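Local coordinates for protein dihydrofolate reductase (Schistosoma mansoni, PDB 3VCO) that reduces 7,8-dihydrofolate to tetrahydrofolate with NADPH, a step needed for making thymidylate, purines and glycine, at residues V27-K37 and C161-W170; V148-L156 and G190-V200. All blocks are in the same frame, centred on the assembly; numbering follows the deposited sequence.

Contact 1 (V27-K37 and C161-W170); sequences VAVSENWGIGK and CDTYFPKVDW
G34 and Y164 meet backbone to backbone, a single bridge that fastens the loop after the first strand of the dihydrofolate reductase fold to the irregular segment 161-170. Two amide donors carry it, one from each side. F165 N gives its hydrogen to W33 O at 2.9 Å, approaching nearly end-on to the carbonyl, and I35 N reaches T163 O at 2.8 Å, tilted out of that carbonyl's plane. T163 O also takes a CA-H contact from G34. Within the loop, a weak bond from W33 N to S30 O closes the type I turn S30-W33, and S30 N bonds just outside it to G34 O, which receives a weak second bond from S30 OG. G36 N turns back to A28 O. The water-mediated link is less certain: one water accepts from T163 N and donates to I35 O, the latter at a doubtfully short distance. G34 to K37 belong to the probable NADP(+) site, as in related enzymes, and these backbone bonds are consistent with a fixed shape for this loop. The indole of W33 lies between V29 CG2 on one face and W170 on the other, its five-membered ring stacked on that of W170 with centroids 3.7 Å apart and planes at 24°. F165, its CG anti to the backbone N (chi1 -163°), brings its ring beside W33, at an oblique 43°, and against V27 CG2, which meets CD1 and CE1. The indole nitrogens W33 NE1 and W170 NE1 sit 3.3 Å apart; both are donors, and no hydrogen bond joins them.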
loop_
_atom_site.group_PDB
_atom_site.type_symbol
_atom_site.label_atom_id
_atom_site.label_comp_id
_atom_site.label_asym_id
_atom_site.label_seq_id
_atom_site.Cartn_x
_atom_site.Cartn_y
_atom_site.Cartn_z
ATOM N N VAL A 27 2.636 -2.580 -2.798
ATOM C CA VAL A 27 3.824 -2.026 -3.430
ATOM C C VAL A 27 3.968 -2.589 -4.847
ATOM O O VAL A 27 3.511 -3.723 -5.130
ATOM C CB VAL A 27 5.057 -2.426 -2.580
ATOM C CG1 VAL A 27 5.188 -3.951 -2.526
ATOM C CG2 VAL A 27 6.346 -1.759 -3.073
ATOM N N ALA A 28 4.597 -1.805 -5.730
ATOM C CA ALA A 28 4.974 -2.250 -7.069
ATOM C C ALA A 28 6.481 -2.371 -7.068
ATOM O O ALA A 28 7.180 -1.475 -6.595
ATOM C CB ALA A 28 4.519 -1.241 -8.157
ATOM N N VAL A 29 7.010 -3.485 -7.565
ATOM C CA VAL A 29 8.459 -3.672 -7.544
ATOM C C VAL A 29 9.002 -4.146 -8.899
ATOM O O VAL A 29 8.328 -4.881 -9.614
ATOM C CB VAL A 29 8.917 -4.631 -6.426
ATOM C CG1 VAL A 29 8.462 -4.113 -5.082
ATOM C CG2 VAL A 29 8.416 -6.094 -6.670
ATOM N N SER A 30 10.183 -3.671 -9.264
ATOM C CA SER A 30 10.881 -4.182 -10.433
ATOM C C SER A 30 11.582 -5.540 -10.165
ATOM O O SER A 30 11.528 -6.097 -9.059
ATOM C CB SER A 30 11.936 -3.160 -10.880
ATOM O OG SER A 30 12.883 -2.961 -9.847
ATOM N N GLU A 31 12.261 -6.045 -11.188
ATOM C CA GLU A 31 12.993 -7.310 -11.126
ATOM C C GLU A 31 13.875 -7.537 -9.903
ATOM O O GLU A 31 13.988 -8.662 -9.421
ATOM C CB GLU A 31 13.810 -7.507 -12.393
ATOM C CG GLU A 31 14.829 -6.414 -12.722
ATOM C CD GLU A 31 14.254 -5.239 -13.504
ATOM O OE1 GLU A 31 12.989 -5.081 -13.585
ATOM O OE2 GLU A 31 15.083 -4.450 -13.997
ATOM N N ASN A 32 14.489 -6.473 -9.399
ATOM C CA ASN A 32 15.284 -6.577 -8.177
ATOM C C ASN A 32 14.669 -5.983 -6.931
ATOM O O ASN A 32 15.376 -5.464 -6.075
ATOM C CB ASN A 32 16.614 -5.915 -8.405
ATOM C CG ASN A 32 17.405 -6.644 -9.407
ATOM O OD1 ASN A 32 17.142 -7.824 -9.659
ATOM N ND2 ASN A 32 18.366 -5.974 -10.003
ATOM N N TRP A 33 13.358 -6.110 -6.822
ATOM C CA TRP A 33 12.554 -5.351 -5.869
ATOM C C TRP A 33 13.026 -3.886 -5.670
ATOM O O TRP A 33 13.080 -3.395 -4.542
ATOM C CB TRP A 33 12.358 -6.114 -4.534
ATOM C CG TRP A 33 11.510 -7.405 -4.631
ATOM C CD1 TRP A 33 11.766 -8.521 -5.418
ATOM C CD2 TRP A 33 10.316 -7.720 -3.889
ATOM N NE1 TRP A 33 10.798 -9.479 -5.213
ATOM C CE2 TRP A 33 9.895 -9.008 -4.281
ATOM C CE3 TRP A 33 9.556 -7.033 -2.936
ATOM C CZ2 TRP A 33 8.747 -9.620 -3.742
ATOM C CZ3 TRP A 33 8.405 -7.650 -2.416
ATOM C CH2 TRP A 33 8.022 -8.920 -2.828
ATOM N N GLY A 34 13.374 -3.208 -6.770
ATOM C CA GLY A 34 13.348 -1.750 -6.806
ATOM C C GLY A 34 11.889 -1.258 -6.681
ATOM O O GLY A 34 10.966 -1.852 -7.250
ATOM N N ILE A 35 11.660 -0.193 -5.925
ATOM C CA ILE A 35 10.277 0.282 -5.700
ATOM C C ILE A 35 9.701 1.056 -6.916
ATOM O O ILE A 35 10.321 2.011 -7.394
ATOM C CB ILE A 35 10.153 1.160 -4.418
ATOM C CG1 ILE A 35 10.550 0.370 -3.178
ATOM C CG2 ILE A 35 8.731 1.699 -4.262
ATOM C CD1 ILE A 35 10.501 1.174 -1.910
ATOM N N GLY A 36 8.522 0.622 -7.383
ATOM C CA GLY A 36 7.807 1.247 -8.482
ATOM C C GLY A 36 7.199 2.592 -8.119
ATOM O O GLY A 36 6.013 2.677 -7.748
ATOM N N LYS A 37 8.027 3.638 -8.215
ATOM C CA LYS A 37 7.633 5.009 -7.921
ATOM C C LYS A 37 8.409 5.951 -8.848
ATOM O O LYS A 37 9.319 5.520 -9.567
ATOM C CB LYS A 37 7.947 5.336 -6.462
ATOM C CG LYS A 37 9.416 5.641 -6.243
ATOM C CD LYS A 37 9.725 5.984 -4.815
ATOM C CE LYS A 37 11.172 6.358 -4.665
ATOM N NZ LYS A 37 11.448 7.772 -5.024
ATOM N N CYS A 161 14.298 1.244 -11.557
ATOM C CA CYS A 161 13.776 1.692 -10.265
ATOM C C CYS A 161 14.885 1.581 -9.228
ATOM O O CYS A 161 15.280 0.474 -8.853
ATOM C CB CYS A 161 12.537 0.871 -9.855
ATOM S SG CYS A 161 11.060 1.524 -10.669
ATOM N N ASP A 162 15.389 2.729 -8.779
ATOM C CA ASP A 162 16.615 2.771 -7.974
ATOM C C ASP A 162 16.475 3.070 -6.464
ATOM O O ASP A 162 17.483 3.205 -5.780
ATOM C CB ASP A 162 17.629 3.730 -8.609
ATOM C CG ASP A 162 17.010 5.065 -8.972
ATOM O OD1 ASP A 162 17.480 5.700 -9.947
ATOM O OD2 ASP A 162 16.037 5.466 -8.282
ATOM N N THR A 163 15.257 3.191 -5.942
ATOM C CA THR A 163 15.046 3.115 -4.491
ATOM C C THR A 163 14.639 1.675 -4.284
ATOM O O THR A 163 13.942 1.127 -5.131
ATOM C CB THR A 163 13.903 4.088 -3.999
ATOM O OG1 THR A 163 14.422 5.424 -3.868
ATOM C CG2 THR A 163 13.314 3.658 -2.657
ATOM N N TYR A 164 15.075 1.042 -3.196
ATOM C CA TYR A 164 14.765 -0.378 -3.003
ATOM C C TYR A 164 13.806 -0.689 -1.906
ATOM O O TYR A 164 13.777 -0.032 -0.884
ATOM C CB TYR A 164 16.027 -1.236 -2.881
ATOM C CG TYR A 164 16.742 -1.333 -4.221
ATOM C CD1 TYR A 164 16.488 -2.397 -5.097
ATOM C CD2 TYR A 164 17.646 -0.356 -4.626
ATOM C CE1 TYR A 164 17.113 -2.485 -6.342
ATOM C CE2 TYR A 164 18.285 -0.436 -5.879
ATOM C CZ TYR A 164 18.005 -1.500 -6.722
ATOM O OH TYR A 164 18.627 -1.593 -7.945
ATOM N N PHE A 165 13.000 -1.707 -2.149
ATOM C CA PHE A 165 12.154 -2.282 -1.132
ATOM C C PHE A 165 13.026 -2.893 -0.036
ATOM O O PHE A 165 14.127 -3.371 -0.291
ATOM C CB PHE A 165 11.248 -3.326 -1.763
ATOM C CG PHE A 165 10.069 -3.708 -0.909
ATOM C CD1 PHE A 165 9.047 -2.792 -0.659
ATOM C CD2 PHE A 165 9.992 -4.983 -0.336
ATOM C CE1 PHE A 165 7.939 -3.150 0.138
ATOM C CE2 PHE A 165 8.899 -5.335 0.467
ATOM C CZ PHE A 165 7.899 -4.416 0.722
ATOM N N PRO A 166 12.549 -2.834 1.212
ATOM C CA PRO A 166 13.286 -3.382 2.365
ATOM C C PRO A 166 13.583 -4.850 2.134
ATOM O O PRO A 166 12.895 -5.462 1.337
ATOM C CB PRO A 166 12.298 -3.200 3.531
ATOM C CG PRO A 166 11.516 -2.001 3.153
ATOM C CD PRO A 166 11.397 -2.009 1.621
ATOM N N LYS A 167 14.621 -5.394 2.762
ATOM C CA LYS A 167 14.939 -6.809 2.589
ATOM C C LYS A 167 13.795 -7.714 3.057
ATOM O O LYS A 167 13.203 -7.502 4.114
ATOM C CB LYS A 167 16.237 -7.195 3.311
ATOM C CG LYS A 167 17.390 -6.219 3.128
ATOM C CD LYS A 167 17.654 -5.880 1.665
ATOM C CE LYS A 167 18.961 -5.092 1.550
ATOM N NZ LYS A 167 19.077 -4.049 2.620
ATOM N N VAL A 168 13.470 -8.703 2.233
ATOM C CA VAL A 168 12.494 -9.735 2.572
ATOM C C VAL A 168 13.166 -11.019 2.095
ATOM O O VAL A 168 13.907 -10.984 1.100
ATOM C CB VAL A 168 11.195 -9.580 1.758
ATOM C CG1 VAL A 168 10.143 -10.532 2.274
ATOM C CG2 VAL A 168 10.682 -8.159 1.808
ATOM N N ASP A 169 12.935 -12.146 2.767
ATOM C CA ASP A 169 13.369 -13.428 2.178
ATOM C C ASP A 169 12.236 -14.033 1.333
ATOM O O ASP A 169 11.352 -14.751 1.853
ATOM C CB ASP A 169 13.924 -14.402 3.223
ATOM C CG ASP A 169 13.099 -14.441 4.486
ATOM O OD1 ASP A 169 13.320 -15.373 5.296
ATOM O OD2 ASP A 169 12.236 -13.546 4.672
ATOM N N TRP A 170 12.240 -13.696 0.037
ATOM C CA TRP A 170 11.114 -14.025 -0.841
ATOM C C TRP A 170 10.961 -15.526 -0.986
ATOM O O TRP A 170 9.868 -16.013 -1.289
ATOM C CB TRP A 170 11.281 -13.445 -2.238
ATOM C CG TRP A 170 11.834 -12.077 -2.308
ATOM C CD1 TRP A 170 11.205 -10.918 -1.974
ATOM C CD2 TRP A 170 13.124 -11.714 -2.807
ATOM N NE1 TRP A 170 12.040 -9.851 -2.209
ATOM C CE2 TRP A 170 13.223 -10.314 -2.724
ATOM C CE3 TRP A 170 14.214 -12.444 -3.305
ATOM C CZ2 TRP A 170 14.374 -9.618 -3.120
ATOM C CZ3 TRP A 170 15.362 -11.759 -3.701
ATOM C CH2 TRP A 170 15.390 -10.350 -3.679
HETATM O O HOH W 1 12.177 3.480 -6.916
#

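Contact 2 (V148-L156 and G190-V200); sequences VRIYCTHIL and GFTFKFCVYDV
H154 and Y198 reach toward each other and touch along their edges, their planes at 85°. H154 NE2 and Y198 OH are 2.7 Å apart in a hydrogen bond that either could donate. C152 SG covers one face of the imidazole, while C196 CB lies at its edge. The imidazole reaches the phenol because CG of H154 stands anti to the carbonyl carbon (chi1 -65°). On the other side of the sheet, V197 CG1 sits over a face of the Y151 ring in a CH-pi contact, 4.2 Å from the centroid, and T153 OG1 lies at the edge of the F195 ring; that hydroxyl bonds to D48, a probable substrate-binding residue, and F195 stacks on F51. Strands 148-156 and 191-200 are the antiparallel pair at the C-terminal end of the otherwise largely parallel dihydrofolate reductase sheet, running at 164° to each other. Paired amide bonds join I150 with Y198, C152 with C196 and H154 with K194, alternating with non-hydrogen-bonded pairs such as Y151 with V197. Near the V148 end, the side of the R149 guanidinium holds both oxygens of D199: NE meets OD1 at 2.9 Å, in the guanidinium plane, and NH2 reaches OD2 at 3.2 Å on its syn lone pair. R22 brings a second positive charge close to R149, and the carboxylate would be expected to offset part of it. The chemistry therefore differs by face: a salt bridge on the R149 face, a ring-to-ring hydrogen bond on the H154 face.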
loop_
_atom_site.group_PDB
_atom_site.type_symbol
_atom_site.label_atom_id
_atom_site.label_comp_id
_atom_site.label_asym_id
_atom_site.label_seq_id
_atom_site.Cartn_x
_atom_site.Cartn_y
_atom_site.Cartn_z
ATOM N N VAL A 148 2.403 -9.869 8.398
ATOM C CA VAL A 148 2.356 -8.925 7.310
ATOM C C VAL A 148 1.969 -9.668 6.049
ATOM O O VAL A 148 2.365 -10.808 5.870
ATOM C CB VAL A 148 3.752 -8.328 7.084
ATOM C CG1 VAL A 148 3.751 -7.348 5.858
ATOM C CG2 VAL A 148 4.283 -7.671 8.391
ATOM N N ARG A 149 1.178 -9.017 5.206
ATOM C CA ARG A 149 0.799 -9.593 3.912
ATOM C C ARG A 149 1.268 -8.562 2.904
ATOM O O ARG A 149 1.126 -7.376 3.140
ATOM C CB ARG A 149 -0.725 -9.766 3.778
ATOM C CG ARG A 149 -1.123 -10.096 2.312
ATOM C CD ARG A 149 -2.536 -10.525 2.189
ATOM N NE ARG A 149 -2.684 -11.856 2.760
ATOM C CZ ARG A 149 -3.769 -12.593 2.634
ATOM N NH1 ARG A 149 -4.821 -12.142 1.940
ATOM N NH2 ARG A 149 -3.787 -13.775 3.197
ATOM N N ILE A 150 1.855 -9.000 1.799
ATOM C CA ILE A 150 2.272 -8.056 0.772
ATOM C C ILE A 150 1.469 -8.306 -0.502
ATOM O O ILE A 150 1.506 -9.389 -1.051
ATOM C CB ILE A 150 3.763 -8.301 0.378
ATOM C CG1 ILE A 150 4.683 -8.080 1.591
ATOM C CG2 ILE A 150 4.153 -7.399 -0.785
ATOM C CD1 ILE A 150 6.149 -8.626 1.349
ATOM N N TYR A 151 0.810 -7.279 -0.989
ATOM C CA TYR A 151 0.151 -7.288 -2.289
ATOM C C TYR A 151 1.147 -6.629 -3.215
ATOM O O TYR A 151 1.456 -5.440 -3.089
ATOM C CB TYR A 151 -1.096 -6.406 -2.199
ATOM C CG TYR A 151 -2.199 -7.043 -1.393
ATOM C CD1 TYR A 151 -3.183 -7.820 -2.031
ATOM C CD2 TYR A 151 -2.224 -6.938 0.011
ATOM C CE1 TYR A 151 -4.210 -8.416 -1.298
ATOM C CE2 TYR A 151 -3.256 -7.551 0.759
ATOM C CZ TYR A 151 -4.238 -8.281 0.083
ATOM O OH TYR A 151 -5.234 -8.885 0.801
ATOM N N CYS A 152 1.659 -7.403 -4.145
ATOM C CA CYS A 152 2.789 -6.968 -4.908
ATOM C C CYS A 152 2.427 -6.934 -6.405
ATOM O O CYS A 152 1.892 -7.900 -6.951
ATOM C CB CYS A 152 3.956 -7.962 -4.669
ATOM S SG CYS A 152 5.484 -7.470 -5.473
ATOM N N THR A 153 2.722 -5.815 -7.054
ATOM C CA THR A 153 2.773 -5.799 -8.503
ATOM C C THR A 153 4.216 -5.923 -8.921
ATOM O O THR A 153 5.005 -5.020 -8.699
ATOM C CB THR A 153 2.191 -4.496 -9.016
ATOM O OG1 THR A 153 0.894 -4.373 -8.416
ATOM C CG2 THR A 153 2.094 -4.506 -10.535
ATOM N N HIS A 154 4.545 -7.036 -9.549
ATOM C CA HIS A 154 5.870 -7.233 -10.160
ATOM C C HIS A 154 5.917 -6.630 -11.549
ATOM O O HIS A 154 5.058 -6.890 -12.363
ATOM C CB HIS A 154 6.178 -8.720 -10.277
ATOM C CG HIS A 154 6.309 -9.416 -8.950
ATOM N ND1 HIS A 154 7.479 -9.429 -8.219
ATOM C CD2 HIS A 154 5.427 -10.169 -8.255
ATOM C CE1 HIS A 154 7.299 -10.124 -7.110
ATOM N NE2 HIS A 154 6.056 -10.565 -7.095
ATOM N N ILE A 155 6.954 -5.863 -11.840
ATOM C CA ILE A 155 7.036 -5.179 -13.115
ATOM C C ILE A 155 8.368 -5.487 -13.769
ATOM O O ILE A 155 9.350 -5.664 -13.067
ATOM C CB ILE A 155 6.942 -3.679 -12.871
ATOM C CG1 ILE A 155 5.561 -3.342 -12.307
ATOM C CG2 ILE A 155 7.212 -2.907 -14.150
ATOM C CD1 ILE A 155 5.414 -1.870 -11.859
ATOM N N LEU A 156 8.379 -5.623 -15.094
ATOM C CA LEU A 156 9.615 -5.669 -15.837
ATOM C C LEU A 156 9.844 -4.262 -16.350
ATOM O O LEU A 156 9.128 -3.759 -17.229
ATOM C CB LEU A 156 9.573 -6.692 -16.959
ATOM C CG LEU A 156 10.021 -8.091 -16.557
ATOM C CD1 LEU A 156 10.239 -8.911 -17.796
ATOM C CD2 LEU A 156 11.284 -8.056 -15.701
ATOM N N GLY A 190 4.877 0.657 -21.650
ATOM C CA GLY A 190 6.134 -0.051 -21.776
ATOM C C GLY A 190 6.256 -1.114 -20.707
ATOM O O GLY A 190 7.294 -1.764 -20.592
ATOM N N PHE A 191 5.183 -1.298 -19.941
ATOM C CA PHE A 191 5.223 -2.124 -18.731
ATOM C C PHE A 191 4.602 -3.497 -18.900
ATOM O O PHE A 191 3.513 -3.659 -19.452
ATOM C CB PHE A 191 4.540 -1.408 -17.555
ATOM C CG PHE A 191 5.240 -0.157 -17.144
ATOM C CD1 PHE A 191 6.336 -0.214 -16.300
ATOM C CD2 PHE A 191 4.834 1.073 -17.641
ATOM C CE1 PHE A 191 7.007 0.937 -15.942
ATOM C CE2 PHE A 191 5.492 2.231 -17.285
ATOM C CZ PHE A 191 6.585 2.166 -16.436
ATOM N N THR A 192 5.309 -4.491 -18.400
ATOM C CA THR A 192 4.769 -5.826 -18.311
ATOM C C THR A 192 4.759 -6.166 -16.823
ATOM O O THR A 192 5.721 -5.884 -16.135
ATOM C CB THR A 192 5.641 -6.837 -19.087
ATOM O OG1 THR A 192 5.674 -6.517 -20.485
ATOM C CG2 THR A 192 5.087 -8.211 -18.920
ATOM N N PHE A 193 3.667 -6.735 -16.321
ATOM C CA PHE A 193 3.510 -6.892 -14.883
ATOM C C PHE A 193 2.568 -8.036 -14.526
ATOM O O PHE A 193 1.851 -8.583 -15.369
ATOM C CB PHE A 193 3.061 -5.578 -14.197
ATOM C CG PHE A 193 1.837 -4.944 -14.833
ATOM C CD1 PHE A 193 1.976 -4.093 -15.922
ATOM C CD2 PHE A 193 0.563 -5.224 -14.355
ATOM C CE1 PHE A 193 0.868 -3.543 -16.539
ATOM C CE2 PHE A 193 -0.555 -4.667 -14.961
ATOM C CZ PHE A 193 -0.402 -3.818 -16.045
ATOM N N LYS A 194 2.622 -8.437 -13.277
ATOM C CA LYS A 194 1.708 -9.456 -12.809
ATOM C C LYS A 194 1.492 -9.189 -11.344
ATOM O O LYS A 194 2.301 -8.494 -10.704
ATOM C CB LYS A 194 2.271 -10.845 -13.042
ATOM C CG LYS A 194 3.338 -11.260 -12.052
ATOM C CD LYS A 194 3.925 -12.621 -12.385
ATOM C CE LYS A 194 2.998 -13.766 -12.025
ATOM N NZ LYS A 194 3.763 -15.062 -12.028
ATOM N N PHE A 195 0.401 -9.720 -10.824
ATOM C CA PHE A 195 -0.028 -9.438 -9.450
ATOM C C PHE A 195 0.168 -10.672 -8.596
ATOM O O PHE A 195 -0.243 -11.750 -8.965
ATOM C CB PHE A 195 -1.504 -9.024 -9.414
ATOM C CG PHE A 195 -1.818 -7.821 -10.290
ATOM C CD1 PHE A 195 -1.273 -6.572 -10.007
ATOM C CD2 PHE A 195 -2.643 -7.942 -11.392
ATOM C CE1 PHE A 195 -1.538 -5.455 -10.819
ATOM C CE2 PHE A 195 -2.907 -6.841 -12.197
ATOM C CZ PHE A 195 -2.330 -5.605 -11.917
ATOM N N CYS A 196 0.770 -10.499 -7.432
ATOM C CA CYS A 196 1.055 -11.629 -6.545
ATOM C C CYS A 196 0.790 -11.165 -5.116
ATOM O O CYS A 196 0.969 -9.992 -4.773
ATOM C CB CYS A 196 2.512 -12.069 -6.680
ATOM S SG CYS A 196 2.912 -12.949 -8.197
ATOM N N VAL A 197 0.313 -12.089 -4.293
ATOM C CA VAL A 197 0.010 -11.791 -2.911
ATOM C C VAL A 197 0.752 -12.780 -1.994
ATOM O O VAL A 197 0.729 -13.989 -2.225
ATOM C CB VAL A 197 -1.473 -11.905 -2.671
ATOM C CG1 VAL A 197 -1.790 -11.549 -1.246
ATOM C CG2 VAL A 197 -2.246 -10.984 -3.669
ATOM N N TYR A 198 1.418 -12.247 -0.975
ATOM C CA TYR A 198 2.294 -13.057 -0.157
ATOM C C TYR A 198 2.012 -12.858 1.310
ATOM O O TYR A 198 1.814 -11.730 1.751
ATOM C CB TYR A 198 3.759 -12.667 -0.379
ATOM C CG TYR A 198 4.265 -12.749 -1.828
ATOM C CD1 TYR A 198 4.554 -13.972 -2.425
ATOM C CD2 TYR A 198 4.447 -11.601 -2.568
ATOM C CE1 TYR A 198 5.013 -14.033 -3.743
ATOM C CE2 TYR A 198 4.918 -11.650 -3.879
ATOM C CZ TYR A 198 5.182 -12.850 -4.458
ATOM O OH TYR A 198 5.640 -12.860 -5.742
ATOM N N ASP A 199 2.042 -13.957 2.054
ATOM C CA ASP A 199 2.054 -13.900 3.509
ATOM C C ASP A 199 3.470 -14.110 3.979
ATOM O O ASP A 199 4.123 -15.053 3.569
ATOM C CB ASP A 199 1.128 -14.964 4.098
ATOM C CG ASP A 199 -0.309 -14.557 4.013
ATOM O OD1 ASP A 199 -0.582 -13.341 4.059
ATOM O OD2 ASP A 199 -1.165 -15.436 3.884
ATOM N N VAL A 200 3.947 -13.202 4.822
ATOM C CA VAL A 200 5.278 -13.321 5.368
ATOM C C VAL A 200 5.122 -14.218 6.575
ATOM O O VAL A 200 4.324 -13.913 7.456
ATOM C CB VAL A 200 5.847 -11.935 5.788
ATOM C CG1 VAL A 200 7.247 -12.064 6.377
ATOM C CG2 VAL A 200 5.802 -10.944 4.592
HETATM O O HOH W 2 0.161 -12.495 6.788
#

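From the N terminus, the chain lays down strand 23-29 and turns into the loop that includes K37. It then passes through all four helices and the other parallel strands before returning as 148-156, beside the first strand and parallel to it. Segment 161-170 next comes back to the early loop, closing contact 1 over 123 intervening residues. Strand 191-200 finally doubles back on 148-156, closing contact 2 over 33. The two closures cross rather than nest, since their segments alternate. They share the sheet: V29 N and O probably bond to T153 O and I155 N, and W33 packs on H154. Contact 1 ties the early loop to segment 161-170, and contact 2 adds the last strand to the sheet.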